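Local atomic coordinates of G-protein alpha subunit Galpha7 (Naegleria fowleri, PDB entry 6NE6), a protein that probably binds and hydrolyses GTP as the alpha subunit of a heterotrimeric G protein, switching signalling on and off in this amoeba. Residues Lys46-Tyr50 / Asp145-Ser149; Arg79-Ile83 / Asp105-Leu109. All coordinates share one frame; numbering follows the deposited sequence.

Contact 1 (Lys46-Tyr50 / Asp145-Ser149)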
loop_
_atom_site.group_PDB
_atom_site.type_symbol
_atom_site.label_atom_id
_atom_site.label_comp_id
_atom_site.label_asym_id
_atom_site.label_seq_id
_atom_site.Cartn_x
_atom_site.Cartn_y
_atom_site.Cartn_z
ATOM N N LYS A 46 -5.863 1.408 16.884
ATOM C CA LYS A 46 -5.635 0.119 17.538
ATOM C C LYS A 46 -6.668 -0.947 17.177
ATOM O O LYS A 46 -6.258 -2.040 16.746
ATOM C CB LYS A 46 -5.552 0.323 19.057
ATOM C CG LYS A 46 -5.384 -0.976 19.835
ATOM C CD LYS A 46 -5.039 -0.703 21.297
ATOM C CE LYS A 46 -6.260 -0.292 22.082
ATOM N NZ LYS A 46 -5.965 -0.257 23.542
ATOM N N PRO A 47 -7.985 -0.712 17.291
ATOM C CA PRO A 47 -8.928 -1.775 16.897
ATOM C C PRO A 47 -8.876 -2.093 15.417
ATOM O O PRO A 47 -9.201 -3.221 15.030
ATOM C CB PRO A 47 -10.297 -1.209 17.315
ATOM C CG PRO A 47 -10.111 0.261 17.324
ATOM C CD PRO A 47 -8.695 0.486 17.781
ATOM N N MET A 48 -8.472 -1.134 14.574
ATOM C CA MET A 48 -8.353 -1.416 13.150
ATOM C C MET A 48 -7.193 -2.361 12.883
ATOM O O MET A 48 -7.270 -3.206 11.981
ATOM C CB MET A 48 -8.198 -0.111 12.387
ATOM C CG MET A 48 -9.362 0.837 12.678
ATOM S SD MET A 48 -9.218 2.349 11.753
ATOM C CE MET A 48 -10.580 3.308 12.443
ATOM N N ILE A 49 -6.109 -2.235 13.659
ATOM C CA ILE A 49 -5.022 -3.200 13.549
ATOM C C ILE A 49 -5.498 -4.585 13.977
ATOM O O ILE A 49 -5.237 -5.579 13.287
ATOM C CB ILE A 49 -3.793 -2.727 14.344
ATOM C CG1 ILE A 49 -3.112 -1.578 13.580
ATOM C CG2 ILE A 49 -2.818 -3.888 14.568
ATOM C CD1 ILE A 49 -2.129 -0.784 14.410
ATOM N N TYR A 50 -6.207 -4.672 15.110
ATOM C CA TYR A 50 -6.792 -5.946 15.527
ATOM C C TYR A 50 -7.634 -6.564 14.408
ATOM O O TYR A 50 -7.522 -7.764 14.126
ATOM C CB TYR A 50 -7.663 -5.752 16.758
ATOM C CG TYR A 50 -6.943 -5.379 18.035
ATOM C CD1 TYR A 50 -5.612 -5.701 18.236
ATOM C CD2 TYR A 50 -7.619 -4.713 19.047
ATOM C CE1 TYR A 50 -4.975 -5.357 19.450
ATOM C CE2 TYR A 50 -7.001 -4.370 20.240
ATOM C CZ TYR A 50 -5.683 -4.693 20.435
ATOM O OH TYR A 50 -5.102 -4.347 21.641
ATOM N N ASP A 145 -1.663 -4.061 27.378
ATOM C CA ASP A 145 -1.205 -2.672 27.391
ATOM C C ASP A 145 -0.838 -2.144 26.005
ATOM O O ASP A 145 -0.179 -1.103 25.903
ATOM C CB ASP A 145 -0.007 -2.518 28.340
ATOM C CG ASP A 145 1.271 -3.177 27.808
ATOM O OD1 ASP A 145 1.239 -3.838 26.749
ATOM O OD2 ASP A 145 2.327 -3.029 28.454
ATOM N N TYR A 146 -1.247 -2.835 24.941
ATOM C CA TYR A 146 -0.763 -2.521 23.602
ATOM C C TYR A 146 -1.181 -1.131 23.151
ATOM O O TYR A 146 -2.337 -0.730 23.308
ATOM C CB TYR A 146 -1.281 -3.557 22.605
ATOM C CG TYR A 146 -1.043 -3.201 21.149
ATOM C CD1 TYR A 146 0.243 -2.989 20.664
ATOM C CD2 TYR A 146 -2.103 -3.114 20.248
ATOM C CE1 TYR A 146 0.466 -2.675 19.317
ATOM C CE2 TYR A 146 -1.889 -2.813 18.909
ATOM C CZ TYR A 146 -0.601 -2.596 18.444
ATOM O OH TYR A 146 -0.374 -2.302 17.114
ATOM N N MET A 147 -0.218 -0.395 22.597
ATOM C CA MET A 147 -0.455 0.865 21.906
ATOM C C MET A 147 0.319 0.770 20.602
ATOM O O MET A 147 1.544 0.525 20.636
ATOM C CB MET A 147 -0.001 2.072 22.735
ATOM C CG MET A 147 -0.955 2.408 23.861
ATOM S SD MET A 147 -2.507 2.960 23.135
ATOM C CE MET A 147 -1.863 4.204 22.029
ATOM N N PRO A 148 -0.337 0.925 19.449
ATOM C CA PRO A 148 0.355 0.800 18.162
ATOM C C PRO A 148 1.634 1.618 18.088
ATOM O O PRO A 148 1.690 2.777 18.511
ATOM C CB PRO A 148 -0.688 1.311 17.160
ATOM C CG PRO A 148 -1.991 0.907 17.786
ATOM C CD PRO A 148 -1.797 1.057 19.275
ATOM N N SER A 149 2.672 0.986 17.549
ATOM C CA SER A 149 3.919 1.663 17.257
ATOM C C SER A 149 3.800 2.459 15.968
ATOM O O SER A 149 2.876 2.287 15.165
ATOM C CB SER A 149 5.069 0.662 17.115
ATOM O OG SER A 149 4.878 -0.163 15.966
HETATM O O HOH W 1 -4.450 -1.918 24.584
#

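Contact 2 (Arg79-Ile83 / Asp105-Leu109)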
loop_
_atom_site.group_PDB
_atom_site.type_symbol
_atom_site.label_atom_id
_atom_site.label_comp_id
_atom_site.label_asym_id
_atom_site.label_seq_id
_atom_site.Cartn_x
_atom_site.Cartn_y
_atom_site.Cartn_z
ATOM N N ARG A 79 -10.019 -23.949 17.008
ATOM C CA ARG A 79 -9.500 -22.593 17.085
ATOM C C ARG A 79 -9.760 -21.838 15.785
ATOM O O ARG A 79 -10.182 -20.673 15.796
ATOM C CB ARG A 79 -8.008 -22.686 17.414
ATOM C CG ARG A 79 -7.283 -21.414 17.706
ATOM C CD ARG A 79 -5.889 -21.756 18.251
ATOM N NE ARG A 79 -5.923 -22.037 19.687
ATOM C CZ ARG A 79 -5.401 -23.111 20.272
ATOM N NH1 ARG A 79 -4.762 -24.042 19.562
ATOM N NH2 ARG A 79 -5.512 -23.252 21.596
ATOM N N ALA A 80 -9.560 -22.504 14.651
ATOM C CA ALA A 80 -9.842 -21.880 13.367
ATOM C C ALA A 80 -11.326 -21.574 13.219
ATOM O O ALA A 80 -11.696 -20.507 12.708
ATOM C CB ALA A 80 -9.357 -22.784 12.232
ATOM N N GLU A 81 -12.193 -22.497 13.653
ATOM C CA GLU A 81 -13.631 -22.239 13.604
ATOM C C GLU A 81 -14.008 -21.043 14.472
ATOM O O GLU A 81 -14.853 -20.228 14.085
ATOM C CB GLU A 81 -14.410 -23.484 14.035
ATOM C CG GLU A 81 -14.357 -24.623 13.041
ATOM C CD GLU A 81 -15.509 -25.595 13.220
ATOM O OE1 GLU A 81 -16.543 -25.427 12.537
ATOM O OE2 GLU A 81 -15.385 -26.517 14.054
ATOM N N LYS A 82 -13.393 -20.918 15.651
ATOM C CA LYS A 82 -13.660 -19.761 16.504
ATOM C C LYS A 82 -13.290 -18.461 15.795
ATOM O O LYS A 82 -14.062 -17.494 15.805
ATOM C CB LYS A 82 -12.896 -19.884 17.827
ATOM C CG LYS A 82 -12.800 -18.561 18.594
ATOM C CD LYS A 82 -11.828 -18.621 19.776
ATOM C CE LYS A 82 -11.694 -17.247 20.445
ATOM N NZ LYS A 82 -10.866 -17.252 21.687
ATOM N N ILE A 83 -12.110 -18.430 15.163
ATOM C CA ILE A 83 -11.669 -17.209 14.502
ATOM C C ILE A 83 -12.577 -16.878 13.325
ATOM O O ILE A 83 -12.934 -15.708 13.118
ATOM C CB ILE A 83 -10.189 -17.339 14.090
ATOM C CG1 ILE A 83 -9.300 -17.160 15.332
ATOM C CG2 ILE A 83 -9.852 -16.343 12.986
ATOM C CD1 ILE A 83 -7.962 -17.906 15.303
ATOM N N ASP A 105 -4.825 -17.285 20.522
ATOM C CA ASP A 105 -5.338 -18.224 19.527
ATOM C C ASP A 105 -4.761 -17.942 18.142
ATOM O O ASP A 105 -4.389 -18.867 17.417
ATOM C CB ASP A 105 -6.867 -18.177 19.476
ATOM C CG ASP A 105 -7.532 -18.861 20.668
ATOM O OD1 ASP A 105 -6.913 -19.742 21.310
ATOM O OD2 ASP A 105 -8.700 -18.515 20.952
ATOM N N ILE A 106 -4.685 -16.671 17.752
ATOM C CA ILE A 106 -4.149 -16.360 16.431
ATOM C C ILE A 106 -2.671 -16.715 16.365
ATOM O O ILE A 106 -2.201 -17.268 15.365
ATOM C CB ILE A 106 -4.409 -14.885 16.084
ATOM C CG1 ILE A 106 -5.918 -14.649 15.922
ATOM C CG2 ILE A 106 -3.639 -14.490 14.813
ATOM C CD1 ILE A 106 -6.323 -13.170 15.848
ATOM N N ALA A 107 -1.913 -16.410 17.429
ATOM C CA ALA A 107 -0.495 -16.770 17.455
ATOM C C ALA A 107 -0.299 -18.279 17.378
ATOM O O ALA A 107 0.640 -18.762 16.728
ATOM C CB ALA A 107 0.170 -16.215 18.712
ATOM N N GLU A 108 -1.166 -19.046 18.045
ATOM C CA GLU A 108 -1.049 -20.493 17.945
ATOM C C GLU A 108 -1.369 -20.966 16.528
ATOM O O GLU A 108 -0.663 -21.824 15.977
ATOM C CB GLU A 108 -1.951 -21.161 18.990
ATOM C CG GLU A 108 -1.682 -22.634 19.223
ATOM C CD GLU A 108 -0.278 -22.940 19.753
ATOM O OE1 GLU A 108 0.284 -22.156 20.567
ATOM O OE2 GLU A 108 0.274 -23.978 19.348
ATOM N N LEU A 109 -2.418 -20.413 15.908
ATOM C CA LEU A 109 -2.738 -20.805 14.534
ATOM C C LEU A 109 -1.655 -20.393 13.544
ATOM O O LEU A 109 -1.500 -21.027 12.495
ATOM C CB LEU A 109 -4.074 -20.205 14.100
ATOM C CG LEU A 109 -5.328 -21.066 14.170
ATOM C CD1 LEU A 109 -6.422 -20.406 13.333
ATOM C CD2 LEU A 109 -5.081 -22.491 13.693
HETATM O O HOH W 2 -7.807 -21.753 22.802
#

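Contact 1 (Lys46-Tyr50 / Asp145-Ser149)
Lys46 runs along the facing loop, passing from the Pro148 ring over to Tyr146, first its ring and then its carbonyl. CB rests on the proline ring, 3.8 Å from Pro148 CG. Chi1 of 177°, which sets CG anti to the backbone N, sends the chain out along the oppositely running Tyr146 side chain, Lys46 CG lying 3.9 Å from Tyr146 CD2. CD packs against the main chain, 3.4 Å from Tyr146 O; a bend at chi3 (78°) swings CE aside, and NZ continues from it. The ammonium does not bond that carbonyl directly: a water accepts from Lys46 NZ and donates to Tyr146 O at 2.7 Å. One turn on, Tyr50 lies beside the same tyrosine, the ring planes 41° apart, and its OH meets the Tyr146 ring at the edge, 3.5 Å from CD2. Ile49 crosses Tyr146 nearly at a right angle, and in the conformer given its CD1 touches both Tyr146 OH and Pro148 CB. The Tyr146 hydroxyl is satisfied by Asp152, while the Tyr50 ring stacks on Trp98. Ser149 OG caps Asp152 N; the loop between helices 138-141 and 150-154 is thus packed against helix 39-66 in the all-helical domain characteristic of G-protein alpha subunits.

Contact 2 (Arg79-Ile83 / Asp105-Leu109)
Helix 79-83 and helix 105-109 pack with their axes 10.2 Å apart at closest approach and their N-to-C directions 128° apart, broadly antiparallel but well off the antiparallel line. On one side of the interface Asp105 is held by two cations. Arg79 NE donates to Asp105 OD1 at 3.0 Å, a nearly straight bond (166°) that lies close to the guanidinium plane but reaches the oxygen from above the carboxylate plane. A water links Arg79 NH2 to the same OD1. The straight chain of Lys82 comes across the aspartate, and NZ meets Asp105 OD2 nearly in line with its C-O bond, 2.6 Å away. Glu108 CG covers one face of the guanidinium, 3.4 Å from Arg79 NH1, but its carboxylate turns away to Lys111; NH1 is held by Glu75 in a salt bridge and by Asn76. Deeper in, Ile83, in the conformer given, meets Leu109 tip to tip, and its CD1 also touches Ile106 CG1. Leu109 CD1 reaches over Ala80, 3.7 Å from its CA, and Ile61 of helix 39-66 backs this apolar layer. In this salt-bridge network Asp105 probably stays ionised, its rotation fixed by Arg79 and Lys82, three residues apart on the facing helix.

Overall arrangement
Both contacts belong to the helical part of the chain, on the same side of its centre, and helix 39-66 connects them: it supplies segment 46-50 to contact 1, while its residues Leu54 and Ile61 pack against contact 2. The centres are 19 Å apart and the nearest atoms about 6 Å, without touching. Trp98 bridges the gap, stacking on Tyr50 at one end and meeting Ile106 at the other. In sequence, both segments of contact 2 fall between the two segments of contact 1. The probable P-loop runs from the end of strand 10-16, in the separate mixed sheet, into helix 22-32; neither contact includes its residues, and both are structural packing within the helical domain.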